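Peptidoglycan-recognition protein LB (Drosophila melanogaster, PDB 7NSZ) hydrolyses the amide bond between N-acetylmuramoyl and L-amino acid residues of bacterial peptidoglycan as a zinc-dependent amidase in innate immunity. Local coordinates at residues S21-R26 with K60-M65; A50-Y53 with D57-K60; D67-E72 with I78-G83; R94-I99 with K142-P147; A169-S172 with H176-H179. The protein carries 1 engineered substitution. All blocks are in the same frame, centred on the assembly; numbering follows the deposited sequence.

Interaction 1 (S21-R26 with K60-M65)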
# COMPACT_ATOMS: atom_id res chain seq x y z
N SER A 21 1.08 12.07 11.70
CA SER A 21 1.78 12.68 12.87
C SER A 21 2.22 11.57 13.83
O SER A 21 3.31 11.67 14.43
CB SER A 21 0.94 13.72 13.54
OG SER A 21 -0.30 13.18 13.95
N ASP A 22 1.45 10.51 13.91
CA ASP A 22 1.76 9.35 14.78
C ASP A 22 3.12 8.77 14.43
O ASP A 22 3.77 8.28 15.35
CB ASP A 22 0.68 8.27 14.76
CG ASP A 22 -0.63 8.60 15.45
OD1 ASP A 22 -0.63 9.53 16.35
OD2 ASP A 22 -1.64 7.91 15.17
N TRP A 23 3.55 8.76 13.16
CA TRP A 23 4.86 8.19 12.79
C TRP A 23 5.88 9.28 12.51
O TRP A 23 6.93 8.97 12.04
CB TRP A 23 4.74 7.12 11.68
CG TRP A 23 4.08 7.51 10.37
CD1 TRP A 23 2.77 7.30 10.03
CD2 TRP A 23 4.74 8.00 9.20
NE1 TRP A 23 2.57 7.65 8.72
CE2 TRP A 23 3.74 8.12 8.20
CE3 TRP A 23 6.05 8.38 8.89
CZ2 TRP A 23 4.04 8.55 6.91
CZ3 TRP A 23 6.32 8.84 7.62
CH2 TRP A 23 5.33 8.89 6.64
N GLY A 24 5.51 10.54 12.75
CA GLY A 24 6.47 11.65 12.62
C GLY A 24 6.76 12.02 11.18
O GLY A 24 7.90 12.43 10.87
N ALA A 25 5.76 11.93 10.30
CA ALA A 25 5.92 12.21 8.87
C ALA A 25 6.31 13.67 8.68
O ALA A 25 5.78 14.51 9.40
CB ALA A 25 4.62 11.95 8.16
N ARG A 26 7.10 13.93 7.68
CA ARG A 26 7.29 15.28 7.11
C ARG A 26 6.02 15.64 6.36
O ARG A 26 5.34 14.68 5.84
CB ARG A 26 8.49 15.20 6.16
CG ARG A 26 8.98 16.46 5.45
CD ARG A 26 10.23 16.21 4.62
NE ARG A 26 11.24 15.61 5.46
CZ ARG A 26 11.69 14.36 5.46
NH1 ARG A 26 11.36 13.45 4.56
NH2 ARG A 26 12.53 13.99 6.41
N LYS A 60 9.82 4.12 12.18
CA LYS A 60 11.10 4.46 11.52
C LYS A 60 11.07 4.01 10.05
O LYS A 60 11.55 4.73 9.17
CB LYS A 60 12.27 3.88 12.33
CG LYS A 60 13.64 4.07 11.72
CD LYS A 60 14.02 5.49 11.49
CE LYS A 60 15.53 5.66 11.46
NZ LYS A 60 16.21 4.76 10.50
N SER A 61 10.51 2.84 9.75
CA SER A 61 10.51 2.30 8.38
C SER A 61 9.65 3.22 7.51
O SER A 61 10.01 3.43 6.36
CB SER A 61 9.99 0.88 8.33
OG SER A 61 10.77 -0.03 9.07
N MET A 62 8.51 3.70 8.00
CA MET A 62 7.69 4.67 7.26
C MET A 62 8.52 5.93 6.99
O MET A 62 8.52 6.42 5.86
CB MET A 62 6.42 5.02 8.03
CG MET A 62 5.40 3.89 8.10
SD MET A 62 4.71 3.45 6.49
CE MET A 62 3.83 4.92 6.04
N ARG A 63 9.24 6.44 7.99
CA ARG A 63 10.10 7.64 7.76
C ARG A 63 11.20 7.31 6.76
O ARG A 63 11.55 8.18 5.94
CB ARG A 63 10.67 8.16 9.08
CG ARG A 63 9.61 8.73 9.99
CD ARG A 63 10.14 9.48 11.21
NE ARG A 63 11.03 8.66 12.03
CZ ARG A 63 10.61 7.97 13.08
NH1 ARG A 63 9.33 7.86 13.34
NH2 ARG A 63 11.47 7.30 13.82
N ASP A 64 11.79 6.15 6.85
CA ASP A 64 12.83 5.78 5.87
C ASP A 64 12.29 5.79 4.44
O ASP A 64 12.98 6.25 3.48
CB ASP A 64 13.45 4.44 6.28
CG ASP A 64 14.36 4.51 7.51
OD1 ASP A 64 14.69 5.61 7.95
OD2 ASP A 64 14.67 3.43 8.03
N MET A 65 11.13 5.21 4.20
CA MET A 65 10.51 5.25 2.85
C MET A 65 10.19 6.68 2.47
O MET A 65 10.47 7.05 1.30
CB MET A 65 9.25 4.38 2.79
CG MET A 65 9.55 2.89 2.93
SD MET A 65 8.11 1.82 2.65
CE MET A 65 7.22 2.12 4.17
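Trp-23 lays its indole against helix 55-72, with Met-62 over one face and Arg-63 at the rim. The tight part is the Met-62 face: CB of Met-62 stands 3.7 Å from the centroid of the six-membered ring of Trp-23, a CH-pi contact. The methionine chain, bent at chi2 and chi3 (both -65°), then curls along the same indole, and its CE lies 3.7 Å from CZ2 of Trp-23. The sulfur hangs above the face at a distance, a Met-aromatic contact with SD 5.2 Å from the six-membered ring centroid of Trp-23. On the opposite face of the indole sits the methyl of Ala-25, which makes a sandwich of the ring. Replacing Trp-23 by alanine would probably open a gap beside Met-62 and leave the Thr-92 carbonyl without its indole partner.

The solvent side is looser and polar. Arg-63 passes CG along the indole edge near CE3, bends at chi3, and gives NH1 to the carbonyl O of Trp-23 at 2.9 Å. That bond is fairly straight (161°) and lies in the guanidinium plane, although the donor stands above the carbonyl plane. Gly-24, exposed, adds only its carbonyl near CD of Arg-63.

The indole N-H of Trp-23 bonds to the carbonyl of Thr-92, and Met-59 and Gln-66 of helix 55-72 also touch the ring, so the indole joins helix 55-72 to the end of strand 90-92.

Interaction 2 (A50-Y53 with D57-K60)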
# COMPACT_ATOMS: atom_id res chain seq x y z
N ALA A 50 13.27 -3.80 5.53
CA ALA A 50 12.86 -5.17 5.84
C ALA A 50 11.68 -5.21 6.82
O ALA A 50 11.26 -4.16 7.35
CB ALA A 50 14.04 -5.90 6.45
N VAL A 51 11.14 -6.39 7.08
CA VAL A 51 10.03 -6.56 8.04
C VAL A 51 10.38 -5.91 9.38
O VAL A 51 11.51 -5.95 9.83
CB VAL A 51 9.68 -8.04 8.20
CG1 VAL A 51 10.86 -8.82 8.79
CG2 VAL A 51 8.41 -8.24 9.03
N CYS A 52 9.38 -5.26 9.96
CA CYS A 52 9.45 -4.50 11.23
C CYS A 52 8.48 -5.16 12.19
O CYS A 52 7.31 -5.37 11.83
CB CYS A 52 9.14 -3.03 10.96
SG CYS A 52 7.48 -2.59 10.34
N TYR A 53 8.93 -5.58 13.37
CA TYR A 53 8.04 -6.29 14.30
C TYR A 53 7.54 -5.34 15.41
O TYR A 53 6.46 -5.66 15.98
CB TYR A 53 8.75 -7.51 14.88
CG TYR A 53 8.93 -8.59 13.85
CD1 TYR A 53 10.18 -8.95 13.43
CD2 TYR A 53 7.84 -9.23 13.28
CE1 TYR A 53 10.37 -9.96 12.50
CE2 TYR A 53 8.00 -10.21 12.31
CZ TYR A 53 9.27 -10.57 11.92
OH TYR A 53 9.47 -11.56 10.99
N ASP A 57 10.02 0.44 15.35
CA ASP A 57 10.76 0.10 14.12
C ASP A 57 9.88 0.38 12.89
O ASP A 57 10.40 0.81 11.87
CB ASP A 57 11.25 -1.33 14.16
CG ASP A 57 12.31 -1.58 15.22
OD1 ASP A 57 12.91 -0.60 15.65
OD2 ASP A 57 12.37 -2.69 15.66
N CYS A 58 8.60 0.13 12.95
CA CYS A 58 7.69 0.32 11.80
C CYS A 58 7.49 1.82 11.57
O CYS A 58 7.48 2.25 10.41
CB CYS A 58 6.34 -0.35 12.02
SG CYS A 58 6.43 -2.16 12.08
N MET A 59 7.42 2.64 12.62
CA MET A 59 7.37 4.10 12.43
C MET A 59 8.66 4.60 11.75
O MET A 59 8.57 5.41 10.80
CB MET A 59 7.23 4.80 13.79
CG MET A 59 5.91 4.50 14.46
SD MET A 59 5.80 5.19 16.11
CE MET A 59 4.04 5.04 16.47
N LYS A 60 9.82 4.12 12.18
CA LYS A 60 11.10 4.46 11.52
C LYS A 60 11.07 4.01 10.05
O LYS A 60 11.55 4.73 9.17
CB LYS A 60 12.27 3.88 12.33
CG LYS A 60 13.64 4.07 11.72
CD LYS A 60 14.02 5.49 11.49
CE LYS A 60 15.53 5.66 11.46
NZ LYS A 60 16.21 4.76 10.50
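Cys-52 and Cys-58 are joined covalently, SG to SG at 2.1 Å, and this disulfide carries the contact between the loop 50-53 and the start of helix 55-72. The torsion about the S-S bond is 105°, and the two CA atoms lie 5.2 Å apart. The half-cystines reach the bond differently: SG of Cys-52 stands between its backbone N and carbonyl carbon (chi1 63°), whereas SG of Cys-58 lies beside its own backbone N and anti to the carbonyl carbon (chi1 -67°). CB of Cys-52 comes 3.1 Å from SG of Cys-58.

A disulfide that ties the loop before this helix to its first turns is a recurrent feature of peptidoglycan-recognition proteins. Here it holds the chain that leaves strand 38-45 against helix 55-72, with five residues between the two cysteines.

The van der Waals contacts around the bridge are few. CB of Cys-52 lies 4.0 Å from the carbonyl carbon of Asp-57 and 4.2 Å from CB of Asp-57, while the backbone N of Tyr-53 stands 4.4 Å from SG of Cys-58. Both cysteines are buried: Ile-116 touches Cys-52, and Tyr-91 of strand 90-92 and Asp-87 touch Cys-58.

Polar bonds play no part between the segments. The carboxylate of Asp-57 turns instead to Ser-54, in a weak hydrogen bond by OD2, and the carbonyl of Asp-57 accepts the hydroxyl of Ser-61 one turn further along the helix.

Interaction 3 (D67-E72 with I78-G83). Engineered in segment 78-83: Phe-80 (natural residue Tyr).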
# COMPACT_ATOMS: atom_id res chain seq x y z
N ASP A 67 11.63 9.37 3.41
CA ASP A 67 12.93 10.05 3.18
C ASP A 67 13.48 9.66 1.81
O ASP A 67 13.93 10.52 1.01
CB ASP A 67 13.94 9.75 4.27
CG ASP A 67 13.63 10.39 5.62
OD1 ASP A 67 12.71 11.23 5.70
OD2 ASP A 67 14.42 10.03 6.58
N PHE A 68 13.47 8.38 1.49
CA PHE A 68 13.92 7.89 0.17
C PHE A 68 13.11 8.54 -0.93
O PHE A 68 13.69 9.10 -1.88
CB PHE A 68 13.80 6.38 0.14
CG PHE A 68 14.27 5.72 -1.13
CD1 PHE A 68 15.52 6.01 -1.68
CD2 PHE A 68 13.50 4.76 -1.76
CE1 PHE A 68 15.95 5.38 -2.84
CE2 PHE A 68 13.94 4.11 -2.91
CZ PHE A 68 15.16 4.43 -3.43
N HIS A 69 11.80 8.55 -0.83
CA HIS A 69 10.88 9.10 -1.84
C HIS A 69 11.02 10.62 -1.98
O HIS A 69 11.17 11.06 -3.13
CB HIS A 69 9.50 8.59 -1.52
CG HIS A 69 9.32 7.13 -1.71
ND1 HIS A 69 8.12 6.50 -1.49
CD2 HIS A 69 10.19 6.22 -2.13
CE1 HIS A 69 8.29 5.24 -1.74
NE2 HIS A 69 9.52 5.00 -2.17
N GLN A 70 10.96 11.35 -0.89
CA GLN A 70 11.01 12.85 -0.99
C GLN A 70 12.46 13.30 -1.25
O GLN A 70 12.63 14.18 -2.13
CB GLN A 70 10.50 13.48 0.30
CG GLN A 70 8.99 13.40 0.49
CD GLN A 70 8.56 14.08 1.76
OE1 GLN A 70 9.16 13.87 2.81
NE2 GLN A 70 7.51 14.87 1.68
N LEU A 71 13.44 12.74 -0.57
CA LEU A 71 14.81 13.38 -0.48
C LEU A 71 15.79 12.71 -1.43
O LEU A 71 16.75 13.40 -1.80
CB LEU A 71 15.35 13.29 0.94
CG LEU A 71 14.43 13.80 2.04
CD1 LEU A 71 15.13 13.63 3.37
CD2 LEU A 71 13.99 15.25 1.78
N GLU A 72 15.60 11.45 -1.84
CA GLU A 72 16.44 10.85 -2.92
C GLU A 72 15.71 10.89 -4.25
O GLU A 72 16.39 11.08 -5.30
CB GLU A 72 16.89 9.45 -2.53
CG GLU A 72 17.72 9.50 -1.28
CD GLU A 72 18.88 10.50 -1.37
OE1 GLU A 72 19.43 10.67 -2.50
OE2 GLU A 72 19.20 11.11 -0.32
N ILE A 78 6.01 10.18 0.46
CA ILE A 78 5.97 8.70 0.35
C ILE A 78 4.98 8.31 -0.75
O ILE A 78 3.92 8.89 -0.86
CB ILE A 78 5.59 8.05 1.69
CG1 ILE A 78 5.92 6.56 1.64
CG2 ILE A 78 4.18 8.36 2.13
CD1 ILE A 78 5.79 5.86 2.98
N GLY A 79 5.37 7.39 -1.62
CA GLY A 79 4.52 7.12 -2.81
C GLY A 79 3.23 6.34 -2.53
O GLY A 79 2.35 6.36 -3.36
N PHE A 80 3.15 5.66 -1.40
CA PHE A 80 2.04 4.74 -1.07
C PHE A 80 0.91 5.47 -0.37
O PHE A 80 1.12 6.45 0.40
CB PHE A 80 2.59 3.61 -0.19
CG PHE A 80 3.73 2.88 -0.83
CD1 PHE A 80 3.53 2.10 -1.97
CD2 PHE A 80 5.00 2.92 -0.29
CE1 PHE A 80 4.57 1.40 -2.57
CE2 PHE A 80 6.03 2.21 -0.88
CZ PHE A 80 5.83 1.48 -2.05
N SER A 81 -0.27 4.92 -0.50
CA SER A 81 -1.47 5.42 0.22
C SER A 81 -1.38 5.08 1.70
O SER A 81 -1.72 5.91 2.57
CB SER A 81 -2.70 4.85 -0.37
OG SER A 81 -2.76 4.99 -1.80
N PHE A 82 -0.98 3.83 1.97
CA PHE A 82 -0.92 3.27 3.34
C PHE A 82 0.22 2.27 3.45
O PHE A 82 0.56 1.62 2.41
CB PHE A 82 -2.21 2.54 3.77
CG PHE A 82 -3.39 3.47 3.86
CD1 PHE A 82 -4.22 3.65 2.79
CD2 PHE A 82 -3.68 4.14 5.02
CE1 PHE A 82 -5.26 4.56 2.83
CE2 PHE A 82 -4.73 5.07 5.07
CZ PHE A 82 -5.52 5.24 3.97
N GLY A 83 0.82 2.12 4.61
CA GLY A 83 1.76 1.04 4.90
C GLY A 83 1.23 0.17 5.98
O GLY A 83 0.40 0.58 6.83
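His-69 reaches from helix 55-72 to the loop before strand 82-84 and takes the backbone N-H of Gly-79 on ND1 at 2.9 Å. The bond is close to straight at 159°, but the donor lies somewhat out of the imidazole plane. The side chain of His-69 gets there with CG beside its backbone N (chi1 -67°) and the ring turned so that ND1 faces the chain at 78-79. ND1 also lies 3.6 Å from CA of Ile-78, and CG1 of Ile-78 passes 3.8 Å from ND1 of His-69. Ile-78 extends its chain anti at both torsions, turning its apolar end to Met-62 and Met-65 of the helix.

This helix-to-strand connection borders the amidase zinc site, whose ligands are His-44, His-154 and Cys-162. At position 80 the natural tyrosine, inferred to be essential for coordinating the zinc hydrate, has been replaced by an engineered phenylalanine.

The ring of Phe-80 approaches His-69 obliquely, the planes at 52°, with CE2 of Phe-80 3.9 Å from CE1 of His-69; it also meets the ring of His-44. A leucine in place of His-69 would remove the ND1 acceptor and is likely to leave the N-H of Gly-79 without this partner. Farther along the helix, Gln-70 grazes the backbone of Ile-78 with CG, while its amide end bonds to Arg-26, Asn-76 and Leu-27.

Interaction 4 (R94-I99 with K142-P147)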
# COMPACT_ATOMS: atom_id res chain seq x y z
N ARG A 94 -0.10 8.69 1.86
CA ARG A 94 -0.88 9.78 1.23
C ARG A 94 -2.34 9.71 1.62
O ARG A 94 -3.02 10.76 1.54
CB ARG A 94 -0.73 9.72 -0.28
CG ARG A 94 0.70 9.89 -0.73
CD ARG A 94 0.87 10.29 -2.18
NE ARG A 94 2.24 10.23 -2.59
CZ ARG A 94 2.76 10.81 -3.66
NH1 ARG A 94 1.93 11.30 -4.58
NH2 ARG A 94 4.05 10.81 -3.81
N GLY A 95 -2.86 8.54 1.94
CA GLY A 95 -4.27 8.42 2.35
C GLY A 95 -5.19 8.23 1.18
O GLY A 95 -4.78 8.10 0.03
N PHE A 96 -6.47 8.13 1.51
CA PHE A 96 -7.52 7.90 0.50
C PHE A 96 -7.75 9.13 -0.38
O PHE A 96 -7.66 10.26 0.11
CB PHE A 96 -8.83 7.51 1.17
CG PHE A 96 -8.80 6.19 1.88
CD1 PHE A 96 -9.01 6.10 3.24
CD2 PHE A 96 -8.72 5.04 1.14
CE1 PHE A 96 -9.05 4.85 3.84
CE2 PHE A 96 -8.76 3.78 1.74
CZ PHE A 96 -8.92 3.70 3.10
N ASN A 97 -7.96 8.92 -1.66
CA ASN A 97 -8.37 9.95 -2.64
C ASN A 97 -7.25 10.96 -2.84
O ASN A 97 -7.53 12.07 -3.31
CB ASN A 97 -9.68 10.63 -2.25
CG ASN A 97 -10.86 9.75 -2.56
OD1 ASN A 97 -11.20 8.88 -1.78
ND2 ASN A 97 -11.43 9.92 -3.75
N VAL A 98 -6.02 10.56 -2.61
CA VAL A 98 -4.84 11.39 -2.93
C VAL A 98 -4.06 10.67 -4.00
O VAL A 98 -3.83 9.41 -3.92
CB VAL A 98 -3.94 11.69 -1.72
CG1 VAL A 98 -2.62 12.31 -2.09
CG2 VAL A 98 -4.69 12.54 -0.72
N ILE A 99 -3.67 11.33 -5.06
CA ILE A 99 -2.93 10.73 -6.17
C ILE A 99 -1.60 10.23 -5.62
O ILE A 99 -0.84 11.01 -5.00
CB ILE A 99 -2.74 11.73 -7.32
CG1 ILE A 99 -4.11 12.17 -7.86
CG2 ILE A 99 -1.87 11.12 -8.39
CD1 ILE A 99 -4.07 13.10 -9.06
N LYS A 142 -16.43 2.98 4.26
CA LYS A 142 -16.44 4.46 4.25
C LYS A 142 -16.74 5.03 2.87
O LYS A 142 -16.88 6.27 2.77
CB LYS A 142 -15.09 4.99 4.74
CG LYS A 142 -14.93 5.00 6.24
CD LYS A 142 -15.99 5.84 6.94
CE LYS A 142 -16.08 7.22 6.33
NZ LYS A 142 -16.36 8.22 7.37
N GLY A 143 -16.76 4.24 1.82
CA GLY A 143 -17.03 4.75 0.48
C GLY A 143 -15.78 5.28 -0.23
O GLY A 143 -15.93 5.85 -1.31
N TYR A 144 -14.58 5.02 0.30
CA TYR A 144 -13.31 5.41 -0.35
C TYR A 144 -12.87 4.40 -1.41
O TYR A 144 -12.06 4.76 -2.30
CB TYR A 144 -12.16 5.56 0.66
CG TYR A 144 -12.41 6.60 1.73
CD1 TYR A 144 -12.21 6.27 3.05
CD2 TYR A 144 -12.79 7.89 1.43
CE1 TYR A 144 -12.41 7.18 4.08
CE2 TYR A 144 -13.03 8.80 2.45
CZ TYR A 144 -12.85 8.44 3.77
OH TYR A 144 -13.04 9.33 4.79
N ILE A 145 -13.29 3.14 -1.27
CA ILE A 145 -12.94 2.05 -2.22
C ILE A 145 -14.22 1.53 -2.86
O ILE A 145 -15.19 1.28 -2.10
CB ILE A 145 -12.18 0.93 -1.50
CG1 ILE A 145 -10.89 1.46 -0.90
CG2 ILE A 145 -11.94 -0.19 -2.49
CD1 ILE A 145 -10.09 0.47 -0.14
N ASP A 146 -14.28 1.44 -4.17
CA ASP A 146 -15.47 0.92 -4.86
C ASP A 146 -15.82 -0.45 -4.28
O ASP A 146 -14.96 -1.30 -4.09
CB ASP A 146 -15.17 0.87 -6.35
CG ASP A 146 -16.42 0.70 -7.16
OD1 ASP A 146 -16.78 1.70 -7.82
OD2 ASP A 146 -17.02 -0.43 -7.08
N PRO A 147 -17.11 -0.73 -3.99
CA PRO A 147 -17.49 -2.06 -3.52
C PRO A 147 -17.17 -3.19 -4.51
O PRO A 147 -17.00 -4.26 -4.05
CB PRO A 147 -19.01 -1.98 -3.30
CG PRO A 147 -19.45 -0.76 -4.06
CD PRO A 147 -18.26 0.17 -4.12
O HOH W 1 -9.65 6.36 -2.19
O HOH W 2 -14.19 8.53 -2.21
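Tyr-144 and Phe-96 form an offset (parallel-displaced) stack, centroids 4.5 Å apart and planes at 19°, and this pair carries most of the contact. Ahead of it on the second segment, Gly-143 ends helix 126-142 in a Schellman motif, with positive phi. Its carbonyl is linked to OD1 of Asn-97 through a water, the bond on the glycine side being weak.

At Tyr-144 the contact is closest: CD1 of Tyr-144 lies 3.2 Å from CD1 of Phe-96, above the phenylalanine ring toward its rim. The offset puts each CB over the other's ring, with CB of Tyr-144 3.8 Å from the centroid of the Phe-96 ring and CB of Phe-96 4.1 Å from that of the Tyr-144 ring. Both side chains hold CG beside the backbone N (chi1 -66° in Phe-96, -60° in Tyr-144), and each ring lies alongside the other's CB. OD1 of Asn-97 approaches CD2 of Tyr-144 obliquely, and a second water donates to this same OD1 and to the carbonyl O of Tyr-144. The side-chain nitrogen ND2 of Asn-97 donates to the carbonyls of Phe-34 and Gly-36.

Ile-145 follows at the start of strand 145-146, where its CD1 rests 4.0 Å from CE2 of Phe-96. Outside the two segments, Leu-135 of helix 126-142 and Val-111 of strand 110-115 also touch Phe-96.

The arrangement is a type II beta turn, Gly-95 to Val-98, that presents Phe-96 and Asn-97 at its corner positions to the Schellman-capped end of a helix in the amidase domain.

Interaction 5 (A169-S172 with H176-H179)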
# COMPACT_ATOMS: atom_id res chain seq x y z
N ALA A 169 1.35 -14.67 -4.61
CA ALA A 169 0.53 -15.90 -4.56
C ALA A 169 -0.53 -15.77 -3.48
O ALA A 169 -1.69 -16.22 -3.67
CB ALA A 169 1.42 -17.11 -4.34
N GLU A 170 -0.21 -15.16 -2.34
CA GLU A 170 -1.18 -14.95 -1.27
C GLU A 170 -2.32 -14.06 -1.78
O GLU A 170 -3.49 -14.39 -1.56
CB GLU A 170 -0.46 -14.32 -0.07
CG GLU A 170 -1.37 -13.83 1.05
CD GLU A 170 -2.25 -14.84 1.76
OE1 GLU A 170 -1.83 -16.04 1.84
OE2 GLU A 170 -3.29 -14.43 2.31
N ILE A 171 -2.01 -12.88 -2.33
CA ILE A 171 -3.11 -11.94 -2.69
C ILE A 171 -3.94 -12.52 -3.82
O ILE A 171 -5.09 -12.15 -4.01
CB ILE A 171 -2.64 -10.50 -3.02
CG1 ILE A 171 -1.85 -10.42 -4.34
CG2 ILE A 171 -1.86 -9.96 -1.83
CD1 ILE A 171 -1.49 -8.98 -4.75
N SER A 172 -3.31 -13.44 -4.59
CA SER A 172 -4.06 -14.15 -5.66
C SER A 172 -5.22 -14.94 -5.06
O SER A 172 -6.13 -15.27 -5.83
CB SER A 172 -3.22 -15.03 -6.53
OG SER A 172 -2.16 -14.31 -7.15
N HIS A 176 -11.64 -10.38 -4.85
CA HIS A 176 -11.56 -9.27 -5.82
C HIS A 176 -10.25 -9.33 -6.63
O HIS A 176 -10.09 -8.47 -7.50
CB HIS A 176 -11.71 -7.90 -5.15
CG HIS A 176 -13.06 -7.66 -4.56
ND1 HIS A 176 -13.89 -6.70 -5.05
CD2 HIS A 176 -13.72 -8.26 -3.54
CE1 HIS A 176 -15.03 -6.70 -4.33
NE2 HIS A 176 -14.93 -7.66 -3.42
N PHE A 177 -9.37 -10.28 -6.39
CA PHE A 177 -8.15 -10.43 -7.21
C PHE A 177 -8.57 -10.68 -8.65
O PHE A 177 -9.53 -11.44 -8.90
CB PHE A 177 -7.31 -11.59 -6.70
CG PHE A 177 -6.08 -11.77 -7.55
CD1 PHE A 177 -4.98 -10.93 -7.43
CD2 PHE A 177 -6.04 -12.80 -8.49
CE1 PHE A 177 -3.90 -11.07 -8.28
CE2 PHE A 177 -4.94 -12.93 -9.33
CZ PHE A 177 -3.86 -12.09 -9.19
N THR A 178 -7.88 -10.06 -9.57
CA THR A 178 -8.16 -10.29 -10.99
C THR A 178 -6.92 -10.15 -11.84
O THR A 178 -5.86 -9.71 -11.38
CB THR A 178 -9.26 -9.35 -11.49
OG1 THR A 178 -9.75 -9.77 -12.76
CG2 THR A 178 -8.79 -7.92 -11.58
N HIS A 179 -7.02 -10.65 -13.08
CA HIS A 179 -5.99 -10.46 -14.12
C HIS A 179 -6.50 -9.47 -15.16
O HIS A 179 -7.62 -9.58 -15.63
CB HIS A 179 -5.57 -11.79 -14.76
CG HIS A 179 -4.71 -12.61 -13.89
ND1 HIS A 179 -3.36 -12.51 -13.84
CD2 HIS A 179 -5.06 -13.56 -13.00
CE1 HIS A 179 -2.88 -13.42 -12.99
NE2 HIS A 179 -3.93 -14.05 -12.44
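The chain comes back on itself just past helix 165-171, bringing the CA atoms of Ser-172 and Phe-177 to 5.7 Å with three residues between the segments. Phe-177 turns its ring toward the end of the helix, CG anti to the backbone N (chi1 179°), and lies flat against Ser-172. The CA of Ser-172 stands over the centre of that ring, 3.6 Å from its centroid and 11° off the normal, a CH-pi contact almost directly above the ring centre. On the same residue the hydroxyl oxygen OG rests 3.5 Å from CZ of Phe-177, over the ring face; its polar partner is the carbonyl of Phe-168, one turn back in the helix. The carbonyl O of Ile-171 meets the phenylalanine at the other end, 3.5 Å from CB of Phe-177, and CG1 of Ile-171 makes a longer apolar touch with the ring.

Beyond the two segments, Gln-156 also touches Phe-177. His-176 stacks on Tyr-149, and both His-176 and Thr-178 form backbone bonds with Leu-151, so the returning chain runs beside strand 149-153, the outermost strand at this side of the sheet, with helix 165-171 packed against its phenylalanine.

Interactions 1, 2 and 3 follow helix 55-72: interaction 2 at its start, interaction 1 in the middle and interaction 3 toward its end. Interactions 1 and 2 share Lys-60, their centres about 10 Å apart, and the salt bridge from Arg-26 to Asp-67 and the packing of Met-62 on Ile-78 tie interaction 1 to interaction 3. Interaction 3, next to the zinc site, touches interaction 4 near strands 82-84 and 90-92, through Ile-78 with Arg-94, Ser-81 with Gly-95 and the rings of Phe-82 and Phe-96. Interaction 5, last along the chain and beside edge strand 149-153, touches interaction 4 at Pro-147 and His-176; its centre is about 29 Å from that of interaction 1.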